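Local coordinates for protein carbohydrate deacetylase Agd3 (Neosartorya fumigata, PDB 6NWZ) that probably removes acetyl groups from N-acetylated sugars of the fungal exopolysaccharide galactosaminogalactan, as a zinc-binding carbohydrate deacetylase required for biofilm formation, at residues V248-Q253 and W587-I592; A493-Y498 and Q508-T513; I558-V563 and V574-Q579. All coordinates share one frame; numbering follows the deposited sequence.

Interaction 1: V248-Q253 and W587-I592; sequences VNLNTQ and WPLVTI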
loop_
_atom_site.group_PDB
_atom_site.type_symbol
_atom_site.label_atom_id
_atom_site.label_comp_id
_atom_site.label_asym_id
_atom_site.label_seq_id
_atom_site.Cartn_x
_atom_site.Cartn_y
_atom_site.Cartn_z
ATOM N N VAL A 248 -6.264 -2.238 3.615
ATOM C CA VAL A 248 -5.195 -2.808 2.800
ATOM C C VAL A 248 -5.805 -3.311 1.500
ATOM O O VAL A 248 -6.666 -4.201 1.516
ATOM C CB VAL A 248 -4.451 -3.939 3.526
ATOM C CG1 VAL A 248 -3.450 -4.600 2.585
ATOM C CG2 VAL A 248 -3.740 -3.400 4.744
ATOM N N ASN A 249 -5.367 -2.744 0.380
ATOM C CA ASN A 249 -5.825 -3.172 -0.935
ATOM C C ASN A 249 -4.775 -4.067 -1.576
ATOM O O ASN A 249 -3.575 -3.789 -1.499
ATOM C CB ASN A 249 -6.112 -1.977 -1.850
ATOM C CG ASN A 249 -7.378 -1.228 -1.469
ATOM O OD1 ASN A 249 -7.360 -0.008 -1.296
ATOM N ND2 ASN A 249 -8.486 -1.954 -1.350
ATOM N N LEU A 250 -5.232 -5.140 -2.214
ATOM C CA LEU A 250 -4.354 -6.051 -2.944
ATOM C C LEU A 250 -4.824 -6.093 -4.398
ATOM O O LEU A 250 -5.662 -6.919 -4.769
ATOM C CB LEU A 250 -4.347 -7.432 -2.314
ATOM C CG LEU A 250 -3.402 -8.434 -2.973
ATOM C CD1 LEU A 250 -1.965 -7.926 -2.924
ATOM C CD2 LEU A 250 -3.536 -9.802 -2.317
ATOM N N ASN A 251 -4.278 -5.199 -5.218
ATOM C CA ASN A 251 -4.601 -5.114 -6.636
ATOM C C ASN A 251 -3.430 -5.663 -7.441
ATOM O O ASN A 251 -2.318 -5.131 -7.361
ATOM C CB ASN A 251 -4.900 -3.674 -7.043
ATOM C CG ASN A 251 -6.031 -3.067 -6.241
ATOM O OD1 ASN A 251 -6.792 -3.777 -5.585
ATOM N ND2 ASN A 251 -6.153 -1.745 -6.297
ATOM N N THR A 252 -3.683 -6.718 -8.216
ATOM C CA THR A 252 -2.652 -7.377 -9.014
ATOM C C THR A 252 -3.056 -7.307 -10.482
ATOM O O THR A 252 -3.983 -8.005 -10.911
ATOM C CB THR A 252 -2.453 -8.824 -8.563
ATOM O OG1 THR A 252 -3.662 -9.565 -8.761
ATOM C CG2 THR A 252 -2.091 -8.868 -7.090
ATOM N N GLN A 253 -2.358 -6.476 -11.252
ATOM C CA GLN A 253 -2.703 -6.218 -12.644
ATOM C C GLN A 253 -1.853 -7.066 -13.579
ATOM O O GLN A 253 -0.642 -7.198 -13.383
ATOM C CB GLN A 253 -2.521 -4.741 -12.979
ATOM C CG GLN A 253 -3.523 -3.845 -12.296
ATOM C CD GLN A 253 -3.324 -2.398 -12.659
ATOM O OE1 GLN A 253 -2.199 -1.952 -12.881
ATOM N NE2 GLN A 253 -4.417 -1.654 -12.734
ATOM N N TRP A 587 -6.650 -8.559 9.336
ATOM C CA TRP A 587 -7.350 -7.578 8.529
ATOM C C TRP A 587 -7.851 -8.205 7.229
ATOM O O TRP A 587 -7.300 -9.200 6.749
ATOM C CB TRP A 587 -6.434 -6.403 8.198
ATOM C CG TRP A 587 -5.720 -5.810 9.373
ATOM C CD1 TRP A 587 -6.061 -5.920 10.693
ATOM C CD2 TRP A 587 -4.534 -5.013 9.330
ATOM N NE1 TRP A 587 -5.156 -5.237 11.470
ATOM C CE2 TRP A 587 -4.208 -4.672 10.656
ATOM C CE3 TRP A 587 -3.713 -4.555 8.295
ATOM C CZ2 TRP A 587 -3.099 -3.895 10.974
ATOM C CZ3 TRP A 587 -2.614 -3.785 8.612
ATOM C CH2 TRP A 587 -2.317 -3.461 9.940
ATOM N N PRO A 588 -8.896 -7.636 6.641
ATOM C CA PRO A 588 -9.319 -8.075 5.309
ATOM C C PRO A 588 -8.340 -7.617 4.239
ATOM O O PRO A 588 -7.588 -6.652 4.406
ATOM C CB PRO A 588 -10.687 -7.404 5.127
ATOM C CG PRO A 588 -11.121 -7.013 6.509
ATOM C CD PRO A 588 -9.858 -6.704 7.247
ATOM N N LEU A 589 -8.348 -8.345 3.126
ATOM C CA LEU A 589 -7.703 -7.920 1.890
ATOM C C LEU A 589 -8.804 -7.648 0.877
ATOM O O LEU A 589 -9.577 -8.551 0.541
ATOM C CB LEU A 589 -6.736 -8.979 1.362
ATOM C CG LEU A 589 -5.448 -9.224 2.149
ATOM C CD1 LEU A 589 -4.750 -10.480 1.655
ATOM C CD2 LEU A 589 -4.523 -8.030 2.034
ATOM N N VAL A 590 -8.886 -6.409 0.404
ATOM C CA VAL A 590 -9.957 -5.993 -0.491
ATOM C C VAL A 590 -9.344 -5.553 -1.812
ATOM O O VAL A 590 -8.514 -4.638 -1.842
ATOM C CB VAL A 590 -10.805 -4.870 0.119
ATOM C CG1 VAL A 590 -11.896 -4.486 -0.838
ATOM C CG2 VAL A 590 -11.392 -5.325 1.443
ATOM N N THR A 591 -9.747 -6.212 -2.898
ATOM C CA THR A 591 -9.360 -5.810 -4.243
ATOM C C THR A 591 -10.419 -4.867 -4.800
ATOM O O THR A 591 -11.621 -5.131 -4.676
ATOM C CB THR A 591 -9.200 -7.026 -5.163
ATOM O OG1 THR A 591 -8.155 -7.874 -4.677
ATOM C CG2 THR A 591 -8.862 -6.592 -6.580
ATOM N N ILE A 592 -9.973 -3.759 -5.393
ATOM C CA ILE A 592 -10.859 -2.821 -6.069
ATOM C C ILE A 592 -10.331 -2.596 -7.478
ATOM O O ILE A 592 -9.150 -2.797 -7.764
ATOM C CB ILE A 592 -10.991 -1.483 -5.312
ATOM C CG1 ILE A 592 -9.626 -0.814 -5.148
ATOM C CG2 ILE A 592 -11.606 -1.709 -3.953
ATOM C CD1 ILE A 592 -9.670 0.442 -4.307
HETATM O O HOH W 1 -8.130 -3.729 5.075
#
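The carbonyl oxygen of Val590 takes two N-H groups from segment 248-253. The firmer one is the side-chain amide of Asn249: ND2 sits 2.7 Å from Val590 O on an almost straight path, 175° at the hydrogen. The oxygen lies in the plane of that amide, but the donor reaches it from above the carbonyl plane of Val590. The backbone N of Leu250 adds a weak bond to the same oxygen, and Val590 N gives another weak one to Val248 O. Both backbones are extended and head much the same way, 36° apart, and side chains supply the shorter polar links between them. Thr591 OG1 donates to Leu250 O at 2.7 Å. Asn251 has CG beside its own backbone N (chi1 -57°), which carries the amide across to accept from the backbone: Ile592 N to Asn251 OD1 is 3.2 Å. The Ile592 side chain then lies against both asparagines, with CD1 3.8 Å from Asn249 OD1 and CG1 next to Asn251 ND2. At the other end the contact turns apolar. Val248 splits its two methyls, CG1 lying alongside Leu589 CD2 at 3.6 Å while CG2 meets the edge of the Trp587 ring at CE3, 3.7 Å away. A water bridges Val248 N and Pro588 O nearby. In the deacetylase domain, 248-253 leads into strand 252-257, which carries the zinc ligands Asp255 and Asp256 and runs parallel to strands 300-304 and 542-546. Segment 587-592 joins helix 569-584 to helix 594-607. The first of these helices packs Phe581 on Val248 and Leu589 and Val578 on Leu250, and the second brings Met597 against Asn251 and Ile592.

Interaction 2: A493-Y498 and Q508-T513; sequences ATRIYY and QEWIDT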
loop_
_atom_site.group_PDB
_atom_site.type_symbol
_atom_site.label_atom_id
_atom_site.label_comp_id
_atom_site.label_asym_id
_atom_site.label_seq_id
_atom_site.Cartn_x
_atom_site.Cartn_y
_atom_site.Cartn_z
ATOM N N ALA A 493 6.617 -2.662 -8.741
ATOM C CA ALA A 493 7.198 -3.690 -9.589
ATOM C C ALA A 493 7.734 -4.817 -8.720
ATOM O O ALA A 493 8.106 -4.609 -7.562
ATOM C CB ALA A 493 8.318 -3.124 -10.462
ATOM N N THR A 494 7.764 -6.019 -9.284
ATOM C CA THR A 494 8.209 -7.202 -8.565
ATOM C C THR A 494 9.311 -7.888 -9.358
ATOM O O THR A 494 9.550 -7.583 -10.531
ATOM C CB THR A 494 7.050 -8.178 -8.321
ATOM O OG1 THR A 494 6.567 -8.664 -9.580
ATOM C CG2 THR A 494 5.915 -7.479 -7.595
ATOM N N ARG A 495 9.985 -8.832 -8.700
ATOM C CA ARG A 495 10.979 -9.676 -9.352
ATOM C C ARG A 495 10.352 -10.777 -10.198
ATOM O O ARG A 495 11.085 -11.600 -10.763
ATOM C CB ARG A 495 11.918 -10.280 -8.303
ATOM C CG ARG A 495 12.807 -9.243 -7.635
ATOM C CD ARG A 495 13.369 -9.735 -6.315
ATOM N NE ARG A 495 14.096 -8.678 -5.616
ATOM C CZ ARG A 495 13.529 -7.789 -4.806
ATOM N NH1 ARG A 495 12.221 -7.829 -4.583
ATOM N NH2 ARG A 495 14.268 -6.862 -4.214
ATOM N N ILE A 496 9.023 -10.824 -10.283
ATOM C CA ILE A 496 8.337 -11.640 -11.277
ATOM C C ILE A 496 8.319 -10.828 -12.565
ATOM O O ILE A 496 7.436 -9.987 -12.770
ATOM C CB ILE A 496 6.917 -12.019 -10.821
ATOM C CG1 ILE A 496 6.946 -12.605 -9.407
ATOM C CG2 ILE A 496 6.291 -13.003 -11.790
ATOM C CD1 ILE A 496 7.802 -13.847 -9.271
ATOM N N TYR A 497 9.301 -11.062 -13.430
ATOM C CA TYR A 497 9.583 -10.144 -14.524
ATOM C C TYR A 497 8.619 -10.342 -15.693
ATOM O O TYR A 497 8.015 -11.404 -15.873
ATOM C CB TYR A 497 11.029 -10.305 -14.988
ATOM C CG TYR A 497 12.041 -9.959 -13.918
ATOM C CD1 TYR A 497 12.208 -8.645 -13.494
ATOM C CD2 TYR A 497 12.819 -10.944 -13.321
ATOM C CE1 TYR A 497 13.128 -8.317 -12.512
ATOM C CE2 TYR A 497 13.744 -10.626 -12.337
ATOM C CZ TYR A 497 13.893 -9.309 -11.937
ATOM O OH TYR A 497 14.806 -8.972 -10.961
ATOM N N TYR A 498 8.502 -9.290 -16.508
ATOM C CA TYR A 498 7.463 -9.229 -17.531
ATOM C C TYR A 498 7.656 -10.274 -18.621
ATOM O O TYR A 498 6.686 -10.665 -19.279
ATOM C CB TYR A 498 7.437 -7.839 -18.163
ATOM C CG TYR A 498 8.430 -7.661 -19.294
ATOM C CD1 TYR A 498 9.781 -7.453 -19.037
ATOM C CD2 TYR A 498 8.016 -7.706 -20.622
ATOM C CE1 TYR A 498 10.693 -7.288 -20.074
ATOM C CE2 TYR A 498 8.918 -7.543 -21.662
ATOM C CZ TYR A 498 10.254 -7.335 -21.382
ATOM O OH TYR A 498 11.151 -7.173 -22.414
ATOM N N GLN A 508 16.757 -16.463 -13.078
ATOM C CA GLN A 508 17.895 -16.143 -13.932
ATOM C C GLN A 508 17.998 -14.641 -14.181
ATOM O O GLN A 508 19.067 -14.044 -14.012
ATOM C CB GLN A 508 17.785 -16.898 -15.254
ATOM C CG GLN A 508 19.070 -16.902 -16.033
ATOM C CD GLN A 508 20.204 -17.491 -15.230
ATOM O OE1 GLN A 508 20.045 -18.524 -14.577
ATOM N NE2 GLN A 508 21.354 -16.830 -15.255
ATOM N N GLU A 509 16.892 -14.012 -14.587
ATOM C CA GLU A 509 16.908 -12.574 -14.826
ATOM C C GLU A 509 17.182 -11.797 -13.543
ATOM O O GLU A 509 17.848 -10.756 -13.580
ATOM C CB GLU A 509 15.579 -12.138 -15.443
ATOM C CG GLU A 509 15.635 -10.810 -16.167
ATOM C CD GLU A 509 14.389 -10.553 -16.983
ATOM O OE1 GLU A 509 13.429 -11.338 -16.854
ATOM O OE2 GLU A 509 14.371 -9.576 -17.759
ATOM N N TRP A 510 16.680 -12.286 -12.410
ATOM C CA TRP A 510 16.990 -11.668 -11.125
ATOM C C TRP A 510 18.479 -11.768 -10.819
ATOM O O TRP A 510 19.081 -10.818 -10.306
ATOM C CB TRP A 510 16.155 -12.334 -10.031
ATOM C CG TRP A 510 16.427 -11.889 -8.628
ATOM C CD1 TRP A 510 16.474 -10.606 -8.159
ATOM C CD2 TRP A 510 16.635 -12.739 -7.497
ATOM N NE1 TRP A 510 16.722 -10.608 -6.803
ATOM C CE2 TRP A 510 16.820 -11.906 -6.374
ATOM C CE3 TRP A 510 16.691 -14.125 -7.325
ATOM C CZ2 TRP A 510 17.063 -12.414 -5.103
ATOM C CZ3 TRP A 510 16.929 -14.627 -6.063
ATOM C CH2 TRP A 510 17.113 -13.775 -4.968
ATOM N N ILE A 511 19.089 -12.912 -11.129
ATOM C CA ILE A 511 20.520 -13.078 -10.905
ATOM C C ILE A 511 21.318 -12.182 -11.842
ATOM O O ILE A 511 22.288 -11.535 -11.429
ATOM C CB ILE A 511 20.912 -14.558 -11.074
ATOM C CG1 ILE A 511 20.391 -15.392 -9.903
ATOM C CG2 ILE A 511 22.416 -14.699 -11.217
ATOM C CD1 ILE A 511 20.550 -16.883 -10.110
ATOM N N ASP A 512 20.916 -12.118 -13.113
ATOM C CA ASP A 512 21.712 -11.426 -14.122
ATOM C C ASP A 512 21.641 -9.910 -13.977
ATOM O O ASP A 512 22.632 -9.219 -14.239
ATOM C CB ASP A 512 21.253 -11.833 -15.525
ATOM C CG ASP A 512 21.387 -13.327 -15.780
ATOM O OD1 ASP A 512 21.901 -14.044 -14.894
ATOM O OD2 ASP A 512 20.972 -13.785 -16.867
ATOM N N THR A 513 20.493 -9.372 -13.566
ATOM C CA THR A 513 20.267 -7.933 -13.593
ATOM C C THR A 513 20.129 -7.324 -12.201
ATOM O O THR A 513 19.660 -6.188 -12.073
ATOM C CB THR A 513 19.030 -7.614 -14.433
ATOM O OG1 THR A 513 17.849 -7.951 -13.693
ATOM C CG2 THR A 513 19.050 -8.416 -15.723
#
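Tyr497 and Trp510 lie at the middle of the contact, and no hydrogen bond crosses between the two segments. The tyrosine ring meets the tryptophan side chain at its edge, Tyr497 CE2 lying 3.7 Å from Trp510 CB, and its hydroxyl reaches the rim of the indole, where Tyr497 OH is 3.6 Å from Trp510 CD1. One face of the phenol carries the aliphatic part of Glu509, with CG 4.0 Å above the ring plane and toward the rim; the opposite face has the carbonyl oxygen of Arg495, from its own segment. Glu509 runs extended past CG, its carboxylate turned 46° from the tyrosine ring and OE1 3.2 Å from Tyr497 CB, against the root of that side chain.

The cationic Arg495 rests CD over a face of Trp510, 3.5 Å from NE1, and the guanidinium stands at 90° to the ring, its edge toward the indole. NE comes equally near NE1 without a hydrogen bond, since both are donors; NH1 instead makes a salt bridge with Glu527 of helix 520-536.

Within the helix, Thr513 N and OG1 (2.8 Å) reach Glu509 O from opposite faces of its carbonyl plane.

The Arg495 side chain comes about 5 Å from that of Asp530, a zinc ligand with His534. The loop after strand 487-492 thus folds back onto helix 503-513, while Leu523 of helix 520-536 touches both Arg495 and Trp510.

Interaction 3: I558-V563 and V574-Q579; sequences ITVNGV and VETIVQ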
loop_
_atom_site.group_PDB
_atom_site.type_symbol
_atom_site.label_atom_id
_atom_site.label_comp_id
_atom_site.label_asym_id
_atom_site.label_seq_id
_atom_site.Cartn_x
_atom_site.Cartn_y
_atom_site.Cartn_z
ATOM N N ILE A 558 5.683 -27.066 -8.442
ATOM C CA ILE A 558 6.573 -26.539 -7.420
ATOM C C ILE A 558 5.830 -26.562 -6.091
ATOM O O ILE A 558 4.630 -26.826 -6.029
ATOM C CB ILE A 558 7.069 -25.117 -7.742
ATOM C CG1 ILE A 558 5.897 -24.135 -7.757
ATOM C CG2 ILE A 558 7.794 -25.103 -9.077
ATOM C CD1 ILE A 558 6.314 -22.701 -7.984
ATOM N N THR A 559 6.565 -26.275 -5.020
ATOM C CA THR A 559 6.011 -26.272 -3.675
ATOM C C THR A 559 6.113 -24.876 -3.081
ATOM O O THR A 559 7.193 -24.276 -3.073
ATOM C CB THR A 559 6.731 -27.276 -2.775
ATOM O OG1 THR A 559 6.629 -28.588 -3.344
ATOM C CG2 THR A 559 6.099 -27.279 -1.397
ATOM N N VAL A 560 4.987 -24.366 -2.587
ATOM C CA VAL A 560 4.907 -23.055 -1.952
ATOM C C VAL A 560 4.327 -23.254 -0.560
ATOM O O VAL A 560 3.177 -23.693 -0.419
ATOM C CB VAL A 560 4.050 -22.071 -2.766
ATOM C CG1 VAL A 560 3.977 -20.728 -2.062
ATOM C CG2 VAL A 560 4.606 -21.902 -4.176
ATOM N N ASN A 561 5.119 -22.938 0.462
ATOM C CA ASN A 561 4.707 -23.065 1.860
ATOM C C ASN A 561 4.178 -24.467 2.167
ATOM O O ASN A 561 3.149 -24.642 2.824
ATOM C CB ASN A 561 3.674 -21.999 2.223
ATOM C CG ASN A 561 4.281 -20.617 2.330
ATOM O OD1 ASN A 561 5.498 -20.466 2.445
ATOM N ND2 ASN A 561 3.432 -19.597 2.301
ATOM N N GLY A 562 4.901 -25.475 1.681
ATOM C CA GLY A 562 4.593 -26.855 1.989
ATOM C C GLY A 562 3.529 -27.495 1.126
ATOM O O GLY A 562 3.298 -28.705 1.256
ATOM N N VAL A 563 2.873 -26.738 0.253
ATOM C CA VAL A 563 1.822 -27.260 -0.611
ATOM C C VAL A 563 2.380 -27.341 -2.024
ATOM O O VAL A 563 2.881 -26.344 -2.560
ATOM C CB VAL A 563 0.556 -26.390 -0.551
ATOM C CG1 VAL A 563 -0.364 -26.704 -1.710
ATOM C CG2 VAL A 563 -0.165 -26.613 0.769
ATOM N N VAL A 574 1.485 -14.464 -5.153
ATOM C CA VAL A 574 0.287 -14.140 -4.383
ATOM C C VAL A 574 0.154 -15.075 -3.186
ATOM O O VAL A 574 -0.165 -14.638 -2.074
ATOM C CB VAL A 574 -0.957 -14.181 -5.292
ATOM C CG1 VAL A 574 -2.229 -13.910 -4.491
ATOM C CG2 VAL A 574 -0.811 -13.173 -6.424
ATOM N N GLU A 575 0.407 -16.369 -3.384
ATOM C CA GLU A 575 0.371 -17.306 -2.264
ATOM C C GLU A 575 1.345 -16.887 -1.169
ATOM O O GLU A 575 1.008 -16.908 0.020
ATOM C CB GLU A 575 0.681 -18.725 -2.747
ATOM C CG GLU A 575 -0.435 -19.362 -3.562
ATOM C CD GLU A 575 -1.605 -19.815 -2.707
ATOM O OE1 GLU A 575 -1.469 -19.821 -1.466
ATOM O OE2 GLU A 575 -2.659 -20.171 -3.276
ATOM N N THR A 576 2.561 -16.494 -1.552
ATOM C CA THR A 576 3.546 -16.071 -0.563
ATOM C C THR A 576 3.075 -14.830 0.182
ATOM O O THR A 576 3.175 -14.755 1.413
ATOM C CB THR A 576 4.886 -15.812 -1.249
ATOM O OG1 THR A 576 5.392 -17.044 -1.778
ATOM C CG2 THR A 576 5.894 -15.205 -0.274
ATOM N N ILE A 577 2.531 -13.858 -0.547
ATOM C CA ILE A 577 2.171 -12.583 0.059
ATOM C C ILE A 577 0.931 -12.732 0.935
ATOM O O ILE A 577 0.896 -12.240 2.070
ATOM C CB ILE A 577 1.986 -11.521 -1.042
ATOM C CG1 ILE A 577 3.296 -10.765 -1.272
ATOM C CG2 ILE A 577 0.860 -10.559 -0.708
ATOM C CD1 ILE A 577 4.467 -11.640 -1.693
ATOM N N VAL A 578 -0.092 -13.436 0.440
ATOM C CA VAL A 578 -1.348 -13.553 1.177
ATOM C C VAL A 578 -1.153 -14.348 2.461
ATOM O O VAL A 578 -1.659 -13.971 3.524
ATOM C CB VAL A 578 -2.432 -14.186 0.289
ATOM C CG1 VAL A 578 -3.659 -14.522 1.124
ATOM C CG2 VAL A 578 -2.796 -13.255 -0.867
ATOM N N GLN A 579 -0.426 -15.463 2.386
ATOM C CA GLN A 579 -0.246 -16.300 3.567
ATOM C C GLN A 579 0.540 -15.576 4.654
ATOM O O GLN A 579 0.244 -15.729 5.845
ATOM C CB GLN A 579 0.439 -17.610 3.181
ATOM C CG GLN A 579 -0.417 -18.490 2.282
ATOM C CD GLN A 579 0.236 -19.815 1.965
ATOM O OE1 GLN A 579 0.928 -20.397 2.801
ATOM N NE2 GLN A 579 0.024 -20.301 0.748
HETATM O O HOH W 2 0.768 -22.479 -0.902
HETATM O O HOH W 3 4.413 -17.017 2.561
#
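Val560 and Asn561 face helix 569-584 from a type I' turn, which closes a tight two-stranded hairpin through paired backbone bonds, Val560 N to Val563 O at 2.9 Å and Val563 N to Val560 O at 3.1 Å. Asn561 and Gly562 both have positive phi at this bend, and Asn561 points its side chain at the helix. There it meets Gln579 coming from the opposite direction: Asn561 ND2 donates to Gln579 OE1 at 2.7 Å. The two amides are not coplanar but turned 65° against each other, and the donor stands above the carbonyl plane of the glutamine, 75° out of it. Gln579 is extended beyond CG, and its NE2 reaches back one helical turn to Glu575 OE1 at 2.7 Å, this time with the acceptor in the plane of the glutamine amide. Glu575 is itself held from outside, by a salt bridge to Lys291 and a bond from Trp284 NE1. Two waters fill in the polar network. One takes a hydrogen from Gln579 NE2 and gives one to Val560 O, 2.7 Å away; the other accepts from Asn561 ND2 and donates to Thr576 O, 2.8 Å from it. The apolar share is small: Val560 has CG1 anti to its backbone N (chi1 179°), which lays that methyl 3.9 Å from Glu575 CB and also near Thr576 OG1, a hydroxyl already bonded to Ala572 O. The chain of bonds defines which way round Gln579 sits, since its oxygen receives Asn561 while its nitrogen serves a carboxylate and a water. The hairpin tip meets the helix through two neutral amides and two waters. The carboxylate of Glu575, salt-bridged to Lys291, probably polarises the Gln579 amide and makes its oxygen a better acceptor for Asn561.

Overall arrangement
All three contacts lie in the deacetylase domain, and interactions 2 and 3 follow one another within the long loop that interaction 1 closes. Interaction 1 is the most deeply buried, mixing backbone and side-chain bonds with apolar packing beside the central strands. The other two lie farther out: interaction 2 is aromatic and aliphatic with no bond across, interaction 3 an amide and water network at a hairpin tip. Helix 569-584, which supplies one side of interaction 3, also packs on interaction 1, Leu250 CD2 lying 3.8 Å from Val578 CG2. Interaction 2 touches neither, though helix 520-536 borders all three. The centre of interaction 2 is about 23 Å from that of interaction 1.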